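Local coordinates for protein putative thioesterase II (Thermobifida fusca, PDB 3BBJ) that probably hydrolyses acyl-CoA or related thioesters, as a double hotdog-fold enzyme of the acyl-CoA thioesterase family, at residues P122-P127 and A234-C239; P172-Y177 and P203-L208; H223-P228 and G258-Q263. All blocks are in the same frame, centred on the assembly; numbering follows the deposited sequence.

Contact 1 of 3, residues P122-P127 and A234-C239; sequences PQPAIP and AFRSTC
Ile126 and Pro124 set a linker without regular secondary structure across strand 233-243 of a hotdog-type antiparallel sheet, the two paths running at 93° to each other. Ile126 makes the closest approach with the end of its longer branch: CD1 lies 3.3 Å from the backbone O of Phe235 and 4.2 Å from CB of Ala234. Its CG1 stands opposite the carbonyl carbon, beside the backbone N (chi1 -56°), and the extended branch brings CD1 to the strand. Pro124 meets Arg236 nearly at right angles, its CG 4.1 Å from NE and over one guanidinium face, displaced toward the rim. Gln123 contributes its amide end, OE1 coming to 4.4 Å from CB of Ala234. Beyond this shell, Asp252 on the neighbouring strand forms a salt bridge with NH2 of Arg236 and so helps to fix the guanidinium that Pro124 CG faces. Trp254 touches the side chains of both Gln123 and Pro124, while Cys175 and Tyr177 of strand 173-180 pack against Ile126. The linker also braces itself: NE2 of Gln123 donates to O of Pro124 at 3.0 Å, approaching close to the line of the C=O bond but 20° out of the glutamine's amide plane.

Contact 2 of 3, residues P172-Y177 and P203-L208; sequences PELCGY and PPIVSL
Leu174 and Leu208 both swing CG opposite their own carbonyl carbon (chi1 -64° and -65°), and the two side chains reach for each other tip to tip. CD1 of Leu208 ends 3.9 Å from CG of Leu174, where it also lies beside the backbone N of Glu173. Ile205 has CG1 opposite its backbone N (chi1 -163°) and sends CD1 alongside Leu174 in the reverse direction, 3.9 Å from Leu174 CD1. Pro203 meets that same leucine branch, its CB 4.3 Å from CD1 of Leu174. CB of Pro172 stands 4.2 Å from CG1 of Ile205. The contact thus seats the 3-10 turn 205-208 against Pro172 and Leu174 in the C-terminal hotdog domain, with Leu163 of helix 157-163 also packing on Leu174 and Pro203. Cutting Leu174 back to an alanine is likely to open a gap beside Ile205 CD1, Leu208 CD1 and Pro203 CB, leaving the methyl ends of Ile205 and Leu208 without their shared partner. Within the turn, O of Pro204 accepts from both N and OG of Ser207, the hydroxyl bond being 2.7 Å long.

Contact 3 of 3, residues H223-P228 and G258-Q263; sequences HLRAIP and GRLVAQ
Backbone pairing joins His223 to Gln263 through two hydrogen bonds, His223 N to Gln263 O at 2.8 Å and Gln263 N to His223 O at 3.1 Å. Just past the end of strand 217-224, Arg225 N adds a backbone bond to Val261 O at 2.9 Å. Among the side-chain bonds, NH1 of Arg225 donates to OE1 of Gln263 at 2.9 Å; the oxygen lies in the guanidinium plane, the donor stands above the amide's carbonyl plane, and the two flat groups are turned by 30°. Bends at chi2 and chi3 bring the edge of the guanidinium to this amide. Asp248 of the second subunit bridges to the same NH1 and accepts from Gln263 NE2, tying the pair into the dimer interface. Arg259 presents its guanidinium edge to O of Ile227, with NH1 at 3.2 Å and a weak second bond from NH2, while Asp255 supplies its salt bridge. Ala226 CB lies over one face of this guanidinium. Apolar contact is carried by Val261, whose CG1 rests 3.6 Å from CB of Pro228 and 4.3 Å from CB of Ala226. On the other flank of strand 260-269, Val261 and Ala262 both face Leu253 of strand 246-254, forming a classic beta bulge in this antiparallel hotdog sheet.

In the fold
All three contacts belong to the C-terminal thioesterase domain. Contacts 1 and 2, with centres about 11 Å apart, share neighbouring strands: Ser237 N lies 2.8 Å from Leu174 O, a probable hydrogen bond, and Pro127 O is 2.7 Å from Tyr177 OH, another probable one. Contact 2 falls entirely within the chain interval spanned by contact 1, whereas the segments of contacts 1 and 3 alternate. Those two have centres about 13 Å apart and meet where Gln123 OE1 approaches Gly258 CA at 3.6 Å. Contacts 2 and 3 remain separate, their nearest atoms about 9 Å apart. Both reach the second subunit, contact 3 through polar bonds and contact 2 through Pro172 against its Tyr119.

Contact 1 of 3, residues P122-P127 and A234-C239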
# COMPACT_ATOMS: atom_id res chain seq x y z
N PRO A 122 -0.03 18.04 10.62
CA PRO A 122 0.14 17.83 12.06
C PRO A 122 -0.30 16.44 12.51
O PRO A 122 -1.16 15.82 11.88
CB PRO A 122 -0.82 18.86 12.67
CG PRO A 122 -1.89 18.99 11.63
CD PRO A 122 -1.13 18.99 10.34
N GLN A 123 0.31 15.95 13.60
CA GLN A 123 -0.14 14.70 14.19
C GLN A 123 -1.53 14.97 14.75
O GLN A 123 -1.76 16.03 15.33
CB GLN A 123 0.78 14.25 15.33
CG GLN A 123 0.31 12.92 15.97
CD GLN A 123 0.77 12.72 17.38
OE1 GLN A 123 1.97 12.71 17.68
NE2 GLN A 123 -0.19 12.51 18.27
N PRO A 124 -2.47 14.03 14.55
CA PRO A 124 -3.79 14.24 15.15
C PRO A 124 -3.71 14.23 16.69
O PRO A 124 -2.80 13.62 17.27
CB PRO A 124 -4.61 13.05 14.62
CG PRO A 124 -3.60 12.01 14.26
CD PRO A 124 -2.39 12.77 13.80
N ALA A 125 -4.63 14.93 17.34
CA ALA A 125 -4.62 15.00 18.81
C ALA A 125 -4.84 13.63 19.43
O ALA A 125 -5.89 13.00 19.22
CB ALA A 125 -5.68 15.98 19.30
N ILE A 126 -3.84 13.16 20.17
CA ILE A 126 -3.92 11.92 20.94
C ILE A 126 -3.57 12.26 22.39
O ILE A 126 -2.59 12.96 22.63
CB ILE A 126 -2.94 10.84 20.44
CG1 ILE A 126 -3.17 10.55 18.95
CG2 ILE A 126 -3.12 9.57 21.26
CD1 ILE A 126 -2.43 9.33 18.42
N PRO A 127 -4.39 11.80 23.35
CA PRO A 127 -4.11 12.06 24.76
C PRO A 127 -2.74 11.54 25.17
O PRO A 127 -2.27 10.56 24.59
CB PRO A 127 -5.19 11.27 25.48
CG PRO A 127 -6.27 11.07 24.51
CD PRO A 127 -5.63 11.02 23.18
N ALA A 234 3.21 6.54 19.03
CA ALA A 234 1.80 6.93 18.98
C ALA A 234 1.21 6.33 17.70
O ALA A 234 1.85 6.38 16.65
CB ALA A 234 1.67 8.46 18.95
N PHE A 235 -0.01 5.78 17.79
CA PHE A 235 -0.66 5.14 16.65
C PHE A 235 -2.06 5.65 16.44
O PHE A 235 -2.69 6.18 17.35
CB PHE A 235 -0.71 3.61 16.82
CG PHE A 235 -1.69 3.13 17.89
CD1 PHE A 235 -3.04 2.94 17.60
CD2 PHE A 235 -1.26 2.83 19.17
CE1 PHE A 235 -3.94 2.50 18.59
CE2 PHE A 235 -2.14 2.38 20.15
CZ PHE A 235 -3.48 2.23 19.85
N ARG A 236 -2.54 5.49 15.21
CA ARG A 236 -3.93 5.74 14.87
C ARG A 236 -4.29 4.74 13.81
O ARG A 236 -3.54 4.57 12.83
CB ARG A 236 -4.16 7.15 14.34
CG ARG A 236 -5.61 7.37 13.89
CD ARG A 236 -5.84 8.59 13.00
NE ARG A 236 -4.74 8.78 12.05
CZ ARG A 236 -4.78 9.57 10.98
NH1 ARG A 236 -5.90 10.23 10.66
NH2 ARG A 236 -3.70 9.67 10.21
N SER A 237 -5.43 4.08 14.02
CA SER A 237 -5.94 3.05 13.11
C SER A 237 -7.33 3.40 12.62
O SER A 237 -8.18 3.72 13.41
CB SER A 237 -5.98 1.69 13.78
OG SER A 237 -6.41 0.74 12.84
N THR A 238 -7.55 3.35 11.31
CA THR A 238 -8.83 3.71 10.74
C THR A 238 -9.20 2.76 9.61
O THR A 238 -8.39 1.95 9.18
CB THR A 238 -8.83 5.17 10.23
OG1 THR A 238 -7.99 5.28 9.09
CG2 THR A 238 -8.33 6.10 11.30
N CYS A 239 -10.44 2.89 9.16
CA CYS A 239 -11.00 2.05 8.12
C CYS A 239 -12.04 2.86 7.38
O CYS A 239 -12.87 3.52 8.00
CB CYS A 239 -11.65 0.81 8.75
SG CYS A 239 -12.65 -0.16 7.61

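Contact 2 of 3, residues P172-Y177 and P203-L208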
# COMPACT_ATOMS: atom_id res chain seq x y z
N PRO A 172 -15.02 4.16 12.88
CA PRO A 172 -14.00 3.26 13.37
C PRO A 172 -12.64 3.95 13.48
O PRO A 172 -12.08 4.33 12.46
CB PRO A 172 -13.95 2.18 12.29
CG PRO A 172 -14.37 2.87 11.05
CD PRO A 172 -15.35 3.90 11.47
N GLU A 173 -12.15 4.12 14.70
CA GLU A 173 -10.88 4.77 14.93
C GLU A 173 -10.27 4.33 16.25
O GLU A 173 -10.93 4.33 17.29
CB GLU A 173 -11.09 6.29 14.92
CG GLU A 173 -9.82 7.11 15.21
CD GLU A 173 -10.01 8.62 15.00
OE1 GLU A 173 -10.48 9.02 13.90
OE2 GLU A 173 -9.64 9.40 15.92
N LEU A 174 -9.00 3.92 16.23
CA LEU A 174 -8.30 3.61 17.47
C LEU A 174 -7.05 4.45 17.52
O LEU A 174 -6.47 4.76 16.49
CB LEU A 174 -7.96 2.12 17.58
CG LEU A 174 -9.14 1.15 17.65
CD1 LEU A 174 -8.72 -0.28 17.33
CD2 LEU A 174 -9.80 1.23 19.02
N CYS A 175 -6.65 4.85 18.71
CA CYS A 175 -5.38 5.53 18.88
C CYS A 175 -4.83 5.35 20.28
O CYS A 175 -5.50 4.88 21.21
CB CYS A 175 -5.50 7.01 18.54
SG CYS A 175 -6.56 7.91 19.64
N GLY A 176 -3.57 5.71 20.43
CA GLY A 176 -2.89 5.51 21.67
C GLY A 176 -1.42 5.31 21.41
O GLY A 176 -0.88 5.87 20.47
N TYR A 177 -0.80 4.50 22.26
CA TYR A 177 0.63 4.24 22.19
C TYR A 177 0.91 2.74 22.15
O TYR A 177 0.18 1.95 22.75
CB TYR A 177 1.32 4.91 23.39
CG TYR A 177 1.04 6.39 23.43
CD1 TYR A 177 -0.19 6.86 23.90
CD2 TYR A 177 1.96 7.32 22.96
CE1 TYR A 177 -0.49 8.20 23.92
CE2 TYR A 177 1.68 8.68 22.97
CZ TYR A 177 0.45 9.12 23.45
OH TYR A 177 0.14 10.45 23.48
N PRO A 203 -5.33 -4.13 17.64
CA PRO A 203 -6.57 -4.88 17.40
C PRO A 203 -7.06 -4.64 15.98
O PRO A 203 -7.02 -3.49 15.51
CB PRO A 203 -7.56 -4.29 18.41
CG PRO A 203 -6.75 -3.65 19.43
CD PRO A 203 -5.47 -3.20 18.78
N PRO A 204 -7.43 -5.70 15.27
CA PRO A 204 -7.98 -5.49 13.94
C PRO A 204 -9.14 -4.49 13.98
O PRO A 204 -10.06 -4.65 14.78
CB PRO A 204 -8.43 -6.89 13.52
CG PRO A 204 -7.47 -7.79 14.23
CD PRO A 204 -7.28 -7.13 15.58
N ILE A 205 -9.05 -3.46 13.13
CA ILE A 205 -10.04 -2.37 13.12
C ILE A 205 -11.47 -2.85 12.78
O ILE A 205 -12.48 -2.24 13.19
CB ILE A 205 -9.57 -1.24 12.14
CG1 ILE A 205 -10.33 0.06 12.42
CG2 ILE A 205 -9.68 -1.69 10.69
CD1 ILE A 205 -10.08 0.63 13.79
N VAL A 206 -11.56 -3.96 12.08
CA VAL A 206 -12.84 -4.50 11.68
C VAL A 206 -13.69 -4.94 12.86
O VAL A 206 -14.91 -5.00 12.76
CB VAL A 206 -12.67 -5.70 10.69
CG1 VAL A 206 -11.97 -6.92 11.37
CG2 VAL A 206 -14.00 -6.09 10.11
N SER A 207 -13.05 -5.25 13.99
CA SER A 207 -13.75 -5.69 15.17
C SER A 207 -14.72 -4.62 15.64
O SER A 207 -15.71 -4.95 16.27
CB SER A 207 -12.75 -6.04 16.27
OG SER A 207 -12.01 -4.91 16.66
N LEU A 208 -14.45 -3.35 15.33
CA LEU A 208 -15.32 -2.23 15.71
C LEU A 208 -16.57 -2.07 14.85
O LEU A 208 -17.41 -1.25 15.17
CB LEU A 208 -14.55 -0.92 15.61
CG LEU A 208 -13.39 -0.75 16.58
CD1 LEU A 208 -12.73 0.59 16.31
CD2 LEU A 208 -13.87 -0.86 18.02

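Contact 3 of 3, residues H223-P228 and G258-Q263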
# COMPACT_ATOMS: atom_id res chain seq x y z
N HIS A 223 5.23 2.34 4.61
CA HIS A 223 6.32 3.22 4.23
C HIS A 223 6.98 3.87 5.45
O HIS A 223 6.30 4.36 6.35
CB HIS A 223 5.77 4.32 3.32
CG HIS A 223 5.03 3.81 2.13
ND1 HIS A 223 5.66 3.09 1.13
CD2 HIS A 223 3.74 3.93 1.75
CE1 HIS A 223 4.78 2.79 0.19
NE2 HIS A 223 3.61 3.28 0.54
N LEU A 224 8.31 3.90 5.44
CA LEU A 224 9.11 4.54 6.48
C LEU A 224 9.36 5.96 6.02
O LEU A 224 9.94 6.14 4.95
CB LEU A 224 10.46 3.84 6.64
CG LEU A 224 11.39 4.41 7.71
CD1 LEU A 224 10.74 4.29 9.09
CD2 LEU A 224 12.74 3.72 7.66
N ARG A 225 8.96 6.95 6.82
CA ARG A 225 9.00 8.36 6.44
C ARG A 225 10.05 9.23 7.13
O ARG A 225 10.42 10.29 6.61
CB ARG A 225 7.62 8.96 6.70
CG ARG A 225 6.45 8.26 5.95
CD ARG A 225 6.74 8.03 4.48
NE ARG A 225 7.27 9.24 3.82
CZ ARG A 225 6.53 10.27 3.40
NH1 ARG A 225 5.21 10.29 3.57
NH2 ARG A 225 7.12 11.30 2.81
N ALA A 226 10.47 8.80 8.31
CA ALA A 226 11.48 9.47 9.12
C ALA A 226 12.10 8.41 10.02
O ALA A 226 11.50 7.35 10.24
CB ALA A 226 10.86 10.56 9.98
N ILE A 227 13.31 8.68 10.50
CA ILE A 227 14.02 7.78 11.39
C ILE A 227 13.61 8.14 12.81
O ILE A 227 13.90 9.25 13.27
CB ILE A 227 15.55 7.96 11.24
CG1 ILE A 227 16.01 7.66 9.80
CG2 ILE A 227 16.29 7.10 12.27
CD1 ILE A 227 15.84 6.20 9.35
N PRO A 228 12.92 7.21 13.52
CA PRO A 228 12.46 7.54 14.85
C PRO A 228 13.54 7.34 15.90
O PRO A 228 14.44 6.49 15.74
CB PRO A 228 11.35 6.53 15.09
CG PRO A 228 11.80 5.33 14.36
CD PRO A 228 12.57 5.83 13.15
N GLY A 258 6.45 13.58 17.82
CA GLY A 258 5.33 13.88 16.94
C GLY A 258 5.67 13.82 15.45
O GLY A 258 4.94 14.37 14.62
N ARG A 259 6.77 13.13 15.12
CA ARG A 259 7.20 13.00 13.72
C ARG A 259 6.63 11.74 13.12
O ARG A 259 6.80 10.65 13.67
CB ARG A 259 8.72 12.99 13.64
CG ARG A 259 9.35 14.34 14.06
CD ARG A 259 10.79 14.21 14.53
NE ARG A 259 11.74 13.80 13.49
CZ ARG A 259 12.30 12.60 13.36
NH1 ARG A 259 12.03 11.62 14.20
NH2 ARG A 259 13.15 12.37 12.37
N LEU A 260 5.92 11.89 12.02
CA LEU A 260 5.36 10.74 11.32
C LEU A 260 6.53 9.84 10.87
O LEU A 260 7.43 10.30 10.16
CB LEU A 260 4.53 11.19 10.11
CG LEU A 260 3.90 10.12 9.22
CD1 LEU A 260 2.80 9.33 9.99
CD2 LEU A 260 3.36 10.71 7.88
N VAL A 261 6.49 8.58 11.28
CA VAL A 261 7.54 7.62 10.93
C VAL A 261 7.06 6.46 10.04
O VAL A 261 7.85 5.94 9.28
CB VAL A 261 8.26 7.04 12.20
CG1 VAL A 261 8.97 8.13 12.98
CG2 VAL A 261 7.27 6.32 13.09
N ALA A 262 5.80 6.06 10.16
CA ALA A 262 5.22 4.93 9.38
C ALA A 262 3.80 5.21 8.90
O ALA A 262 3.00 5.78 9.63
CB ALA A 262 5.20 3.65 10.22
N GLN A 263 3.52 4.79 7.66
CA GLN A 263 2.18 4.84 7.05
C GLN A 263 1.95 3.46 6.46
O GLN A 263 2.68 3.03 5.57
CB GLN A 263 2.10 5.85 5.92
CG GLN A 263 2.22 7.31 6.30
CD GLN A 263 2.24 8.20 5.08
OE1 GLN A 263 3.23 8.26 4.34
NE2 GLN A 263 1.15 8.92 4.87